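Side-chain contacts in outer surface protein (Bacillus cereus ATCC 14579, PDB 1X7F), which is of unknown function but probably acts as a 6-phospho-N-acetylmuramidase, cleaving glycosidic bonds in cell-wall-derived sugars: residues D184-C189 with G242-V247; S200-T205 with K236-T241. One frame throughout, in Å; residues are numbered along the deposited sequence. Where two conformers were deposited one is given.

Both interactions belong to the parallel (beta/alpha)8 barrel of the N-terminal part of the chain, and their centres lie about 7 Å apart. Along the sequence come helix 183-195, strand 201-204, helix 231-240 and strand 246-249, so both segments of interaction 2 fall between those of interaction 1 in the sequence. The two strands are neighbours in the sheet. Interaction 2 sets helix 231-240 against strand 201-204, while interaction 1 brings helix 183-195 onto the turn leading into strand 246-249. Backbone hydrogen bonding of Ala-202 with Asp-246 in the neighbouring strand joins the contacts. Together they knit the last two beta-strands of the barrel to the helices outside them.

Interaction 1 of 2, residues D184-C189 with G242-V247; sequences DYFIRC and GLIDDV
The Phe-186 ring meets Ile-244 with its far corner: CZ lies 3.8 Å from Ile-244 CG1 and 3.9 Å from Ile-244 CD1, in an oblique approach. This contact is part of the outer layer of a (beta/alpha)8 barrel, where helix 183-195 packs on the turn that carries the chain from helix 231-240 into strand 246-249. Phe-186 extends from its helix with CG anti to the backbone N (chi1 163°), which swings the ring across, and the length of the side chain carries CZ to the turn. Leu-238 and Leu-223 also pack on it, and the buried apolar setting suits phenylalanine.

Two other flat groups belong to the helix itself. Cys-189 SG sits over one face of the Tyr-185 ring, 3.4 Å above its plane and offset toward the rim. One face of the Arg-188 guanidinium lies over Tyr-185 CA, and its NE forms a salt bridge with Asp-150.

A second apolar pair flanks the phenylalanine. Ile-187 and Leu-243 cross at about a right angle, and one methyl, Leu-243 CD1, fits against two branches of the isoleucine. Leucine suits the turn because its forked end can follow the helix surface, and it touches Ser-190, Glu-191 and Lys-194 of the same helix. Just before it, Gly-242 is the first residue to leave the helical conformation, with positive phi (73°), which glycine adopts readily, while Lys-194 NZ bonds to its carbonyl. The two branches of Ile-187 that grip Leu-243 CD1 are CD1, at 3.7 Å, and CG2, at 3.8 Å.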
loop_
_atom_site.group_PDB
_atom_site.type_symbol
_atom_site.label_atom_id
_atom_site.label_comp_id
_atom_site.label_asym_id
_atom_site.label_seq_id
_atom_site.Cartn_x
_atom_site.Cartn_y
_atom_site.Cartn_z
ATOM N N ASP A 184 6.594 14.143 1.401
ATOM C CA ASP A 184 6.812 14.586 2.784
ATOM C C ASP A 184 5.514 15.048 3.461
ATOM O O ASP A 184 5.315 14.788 4.646
ATOM C CB ASP A 184 7.898 15.670 2.872
ATOM C CG ASP A 184 9.307 15.135 2.574
ATOM O OD1 ASP A 184 9.592 13.919 2.749
ATOM O OD2 ASP A 184 10.216 15.892 2.166
ATOM N N TYR A 185 4.648 15.735 2.714
ATOM C CA TYR A 185 3.356 16.170 3.243
ATOM C C TYR A 185 2.497 14.959 3.629
ATOM O O TYR A 185 1.907 14.925 4.713
ATOM C CB TYR A 185 2.627 17.095 2.242
ATOM C CG TYR A 185 1.248 17.542 2.688
ATOM C CD1 TYR A 185 1.092 18.633 3.546
ATOM C CD2 TYR A 185 0.096 16.875 2.252
ATOM C CE1 TYR A 185 -0.163 19.049 3.958
ATOM C CE2 TYR A 185 -1.173 17.280 2.666
ATOM C CZ TYR A 185 -1.293 18.359 3.524
ATOM O OH TYR A 185 -2.537 18.770 3.943
ATOM N N PHE A 186 2.437 13.976 2.729
ATOM C CA PHE A 186 1.685 12.734 2.925
ATOM C C PHE A 186 2.095 11.983 4.196
ATOM O O PHE A 186 1.248 11.420 4.901
ATOM C CB PHE A 186 1.864 11.845 1.690
ATOM C CG PHE A 186 1.504 10.395 1.909
ATOM C CD1 PHE A 186 0.193 9.955 1.729
ATOM C CD2 PHE A 186 2.471 9.475 2.292
ATOM C CE1 PHE A 186 -0.144 8.633 1.927
ATOM C CE2 PHE A 186 2.137 8.134 2.492
ATOM C CZ PHE A 186 0.826 7.719 2.308
ATOM N N ILE A 187 3.399 11.972 4.472
ATOM C CA ILE A 187 3.945 11.351 5.675
ATOM C C ILE A 187 3.548 12.112 6.944
ATOM O O ILE A 187 3.087 11.497 7.902
ATOM C CB ILE A 187 5.488 11.192 5.542
ATOM C CG1 ILE A 187 5.856 10.192 4.419
ATOM C CG2 ILE A 187 6.142 10.841 6.894
ATOM C CD1 ILE A 187 5.517 8.702 4.681
ATOM N N ARG A 188 3.728 13.433 6.959
ATOM C CA ARG A 188 3.282 14.252 8.100
ATOM C C ARG A 188 1.815 13.963 8.450
ATOM O O ARG A 188 1.494 13.723 9.614
ATOM C CB ARG A 188 3.480 15.763 7.850
ATOM C CG ARG A 188 4.933 16.241 7.914
ATOM C CD ARG A 188 5.131 17.770 8.009
ATOM N NE ARG A 188 4.361 18.521 7.014
ATOM C CZ ARG A 188 4.767 18.808 5.769
ATOM N NH1 ARG A 188 5.959 18.417 5.324
ATOM N NH2 ARG A 188 3.977 19.505 4.961
ATOM N N CYS A 189 0.948 13.984 7.436
ATOM C CA CYS A 189 -0.480 13.689 7.589
ATOM C C CYS A 189 -0.722 12.320 8.202
ATOM O O CYS A 189 -1.462 12.194 9.176
ATOM C CB CYS A 189 -1.199 13.738 6.237
ATOM S SG CYS A 189 -1.404 15.369 5.506
ATOM N N GLY A 242 5.104 2.092 6.688
ATOM C CA GLY A 242 4.683 1.783 8.057
ATOM C C GLY A 242 3.553 2.664 8.585
ATOM O O GLY A 242 3.198 2.575 9.758
ATOM N N LEU A 243 2.981 3.515 7.733
ATOM C CA LEU A 243 2.010 4.509 8.204
ATOM C C LEU A 243 0.597 4.295 7.662
ATOM O O LEU A 243 -0.320 5.047 7.999
ATOM C CB LEU A 243 2.495 5.936 7.882
ATOM C CG LEU A 243 3.821 6.421 8.498
ATOM C CD1 LEU A 243 4.119 7.847 8.049
ATOM C CD2 LEU A 243 3.863 6.314 10.039
ATOM N N ILE A 244 0.430 3.282 6.817
ATOM C CA ILE A 244 -0.837 3.019 6.152
ATOM C C ILE A 244 -1.208 1.584 6.431
ATOM O O ILE A 244 -0.392 0.685 6.238
ATOM C CB ILE A 244 -0.754 3.311 4.606
ATOM C CG1 ILE A 244 -0.436 4.794 4.322
ATOM C CG2 ILE A 244 -2.051 2.900 3.873
ATOM C CD1 ILE A 244 -1.552 5.815 4.781
ATOM N N ASP A 245 -2.430 1.381 6.917
ATOM C CA ASP A 245 -2.953 0.047 7.182
ATOM C C ASP A 245 -3.696 -0.530 5.984
ATOM O O ASP A 245 -3.427 -1.654 5.574
ATOM C CB ASP A 245 -3.870 0.067 8.412
ATOM C CG ASP A 245 -3.218 0.738 9.597
ATOM O OD1 ASP A 245 -2.065 0.382 9.930
ATOM O OD2 ASP A 245 -3.765 1.641 10.252
ATOM N N ASP A 246 -4.629 0.242 5.427
ATOM C CA ASP A 246 -5.506 -0.256 4.367
ATOM C C ASP A 246 -5.194 0.370 3.009
ATOM O O ASP A 246 -4.989 1.581 2.902
ATOM C CB ASP A 246 -6.988 -0.044 4.750
ATOM C CG ASP A 246 -7.388 -0.816 6.003
ATOM O OD1 ASP A 246 -6.551 -1.587 6.534
ATOM O OD2 ASP A 246 -8.517 -0.739 6.534
ATOM N N VAL A 247 -5.158 -0.464 1.975
ATOM C CA VAL A 247 -4.875 0.011 0.625
ATOM C C VAL A 247 -6.136 -0.177 -0.227
ATOM O O VAL A 247 -6.629 -1.291 -0.380
ATOM C CB VAL A 247 -3.611 -0.689 0.023
ATOM C CG1 VAL A 247 -3.440 -0.364 -1.454
ATOM C CG2 VAL A 247 -2.358 -0.288 0.798
#

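Interaction 2 of 2, residues S200-T205 with K236-T241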
loop_
_atom_site.group_PDB
_atom_site.type_symbol
_atom_site.label_atom_id
_atom_site.label_comp_id
_atom_site.label_asym_id
_atom_site.label_seq_id
_atom_site.Cartn_x
_atom_site.Cartn_y
_atom_site.Cartn_z
ATOM N N SER A 200 -5.458 3.884 9.454
ATOM C CA SER A 200 -5.302 4.744 8.285
ATOM C C SER A 200 -5.479 3.967 6.994
ATOM O O SER A 200 -5.319 2.746 6.961
ATOM C CB SER A 200 -3.941 5.437 8.292
ATOM O OG SER A 200 -2.901 4.483 8.301
ATOM N N ALA A 201 -5.815 4.695 5.936
ATOM C CA ALA A 201 -5.954 4.130 4.609
ATOM C C ALA A 201 -5.603 5.198 3.561
ATOM O O ALA A 201 -5.734 6.399 3.808
ATOM C CB ALA A 201 -7.400 3.599 4.404
ATOM N N ALA A 202 -5.143 4.744 2.400
ATOM C CA ALA A 202 -4.918 5.614 1.247
ATOM C C ALA A 202 -5.348 4.873 -0.018
ATOM O O ALA A 202 -5.580 3.644 0.003
ATOM C CB ALA A 202 -3.429 6.036 1.147
ATOM N N PHE A 203 -5.400 5.622 -1.114
ATOM C CA PHE A 203 -5.892 5.133 -2.401
ATOM C C PHE A 203 -4.784 4.900 -3.416
ATOM O O PHE A 203 -3.834 5.689 -3.527
ATOM C CB PHE A 203 -6.863 6.143 -3.000
ATOM C CG PHE A 203 -8.222 6.164 -2.345
ATOM C CD1 PHE A 203 -8.574 7.195 -1.466
ATOM C CD2 PHE A 203 -9.165 5.178 -2.634
ATOM C CE1 PHE A 203 -9.850 7.241 -0.904
ATOM C CE2 PHE A 203 -10.428 5.214 -2.071
ATOM C CZ PHE A 203 -10.767 6.245 -1.200
ATOM N N ILE A 204 -4.924 3.811 -4.162
ATOM C CA ILE A 204 -4.083 3.542 -5.318
ATOM C C ILE A 204 -4.958 3.475 -6.567
ATOM O O ILE A 204 -6.184 3.345 -6.486
ATOM C CB ILE A 204 -3.285 2.225 -5.135
ATOM C CG1 ILE A 204 -4.217 0.997 -5.104
ATOM C CG2 ILE A 204 -2.361 2.325 -3.920
ATOM C CD1 ILE A 204 -3.479 -0.333 -5.022
ATOM N N THR A 205 -4.327 3.567 -7.728
ATOM C CA THR A 205 -5.069 3.624 -8.972
ATOM C C THR A 205 -4.803 2.433 -9.889
ATOM O O THR A 205 -3.657 1.996 -10.076
ATOM C CB THR A 205 -4.807 4.962 -9.683
ATOM O OG1 THR A 205 -5.695 5.102 -10.802
ATOM C CG2 THR A 205 -3.406 5.015 -10.293
ATOM N N LYS A 236 2.687 -1.834 -2.347
ATOM C CA LYS A 236 3.958 -2.098 -1.684
ATOM C C LYS A 236 4.463 -0.829 -1.013
ATOM O O LYS A 236 4.847 -0.842 0.151
ATOM C CB LYS A 236 5.021 -2.597 -2.687
ATOM C CG LYS A 236 4.920 -4.072 -3.098
ATOM C CD LYS A 236 6.054 -4.427 -4.101
ATOM C CE LYS A 236 5.918 -5.840 -4.621
ATOM N NZ LYS A 236 7.181 -6.365 -5.202
ATOM N N HIS A 237 4.455 0.277 -1.749
ATOM C CA HIS A 237 4.965 1.519 -1.213
ATOM C C HIS A 237 4.188 1.990 0.027
ATOM O O HIS A 237 4.793 2.238 1.075
ATOM C CB HIS A 237 5.018 2.587 -2.302
ATOM C CG HIS A 237 5.672 3.858 -1.862
ATOM N ND1 HIS A 237 5.505 5.048 -2.534
ATOM C CD2 HIS A 237 6.493 4.125 -0.821
ATOM C CE1 HIS A 237 6.196 5.994 -1.929
ATOM N NE2 HIS A 237 6.803 5.460 -0.886
ATOM N N LEU A 238 2.868 2.085 -0.084
ATOM C CA LEU A 238 2.012 2.489 1.047
ATOM C C LEU A 238 2.245 1.675 2.335
ATOM O O LEU A 238 2.363 2.246 3.426
ATOM C CB LEU A 238 0.532 2.453 0.642
ATOM C CG LEU A 238 0.084 3.455 -0.432
ATOM C CD1 LEU A 238 -1.396 3.316 -0.713
ATOM C CD2 LEU A 238 0.407 4.877 -0.021
ATOM N N TRP A 239 2.320 0.357 2.201
ATOM C CA TRP A 239 2.583 -0.518 3.333
ATOM C C TRP A 239 4.009 -0.395 3.847
ATOM O O TRP A 239 4.230 -0.503 5.052
ATOM C CB TRP A 239 2.258 -1.989 3.014
ATOM C CG TRP A 239 0.777 -2.313 2.969
ATOM C CD1 TRP A 239 -0.199 -1.850 3.814
ATOM C CD2 TRP A 239 0.123 -3.225 2.070
ATOM N NE1 TRP A 239 -1.418 -2.387 3.471
ATOM C CE2 TRP A 239 -1.251 -3.238 2.408
ATOM C CE3 TRP A 239 0.559 -4.032 1.002
ATOM C CZ2 TRP A 239 -2.192 -4.008 1.712
ATOM C CZ3 TRP A 239 -0.380 -4.800 0.314
ATOM C CH2 TRP A 239 -1.741 -4.762 0.663
ATOM N N ALA A 240 4.972 -0.166 2.952
ATOM C CA ALA A 240 6.380 -0.003 3.372
ATOM C C ALA A 240 6.654 1.266 4.192
ATOM O O ALA A 240 7.642 1.321 4.907
ATOM C CB ALA A 240 7.348 -0.087 2.161
ATOM N N THR A 241 5.804 2.289 4.076
ATOM C CA THR A 241 5.970 3.507 4.895
ATOM C C THR A 241 5.806 3.183 6.389
ATOM O O THR A 241 6.334 3.884 7.246
ATOM C CB THR A 241 4.980 4.639 4.486
ATOM O OG1 THR A 241 3.632 4.191 4.668
ATOM C CG2 THR A 241 5.075 5.001 2.979
#
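Leu-238 lies at the centre of this contact, resting on Ala-202 and Ile-204. The arrangement is the helix-on-sheet layer of a (beta/alpha)8 barrel: helix 231-240 lies over strand 201-204, the segments running nearly antiparallel (162°) with their axes 9.9 Å apart at closest. Alternation along the strand turns Ala-202 and Ile-204 toward the helix, while Ala-201 and Phe-203 point away from it.

Leucine suits a helix face buried against a sheet because its branched apolar end can spread over two strand residues. Leu-238 CD1 does most of the work, lying 3.9 Å from Ala-202 CB and 3.5 Å from Ile-204 CG2, the latter somewhat tighter than usual van der Waals contact. The other methyl, Leu-238 CD2, is 4.2 Å from Ala-202 CB. The smallness of alanine lets the helical side chain settle close to the strand, where Ala-202 bonds through its backbone to Asp-246 and Ile-248 of the next strand.

Ile-204 crosses Leu-238 obliquely. Its chi1 of 66° sets CG2 beside its own backbone N, and this branch is the one pressed on the leucine; Ile-231 and Gln-234 of the same helix touch the isoleucine too.

Three residues further on from Leu-238, a side chain returns to the leucine carbonyl. Thr-241 OG1, which also accepts a bond from Leu-243 N, donates to Leu-238 O over 2.6 Å, the donor tilted 27° from the carbonyl plane.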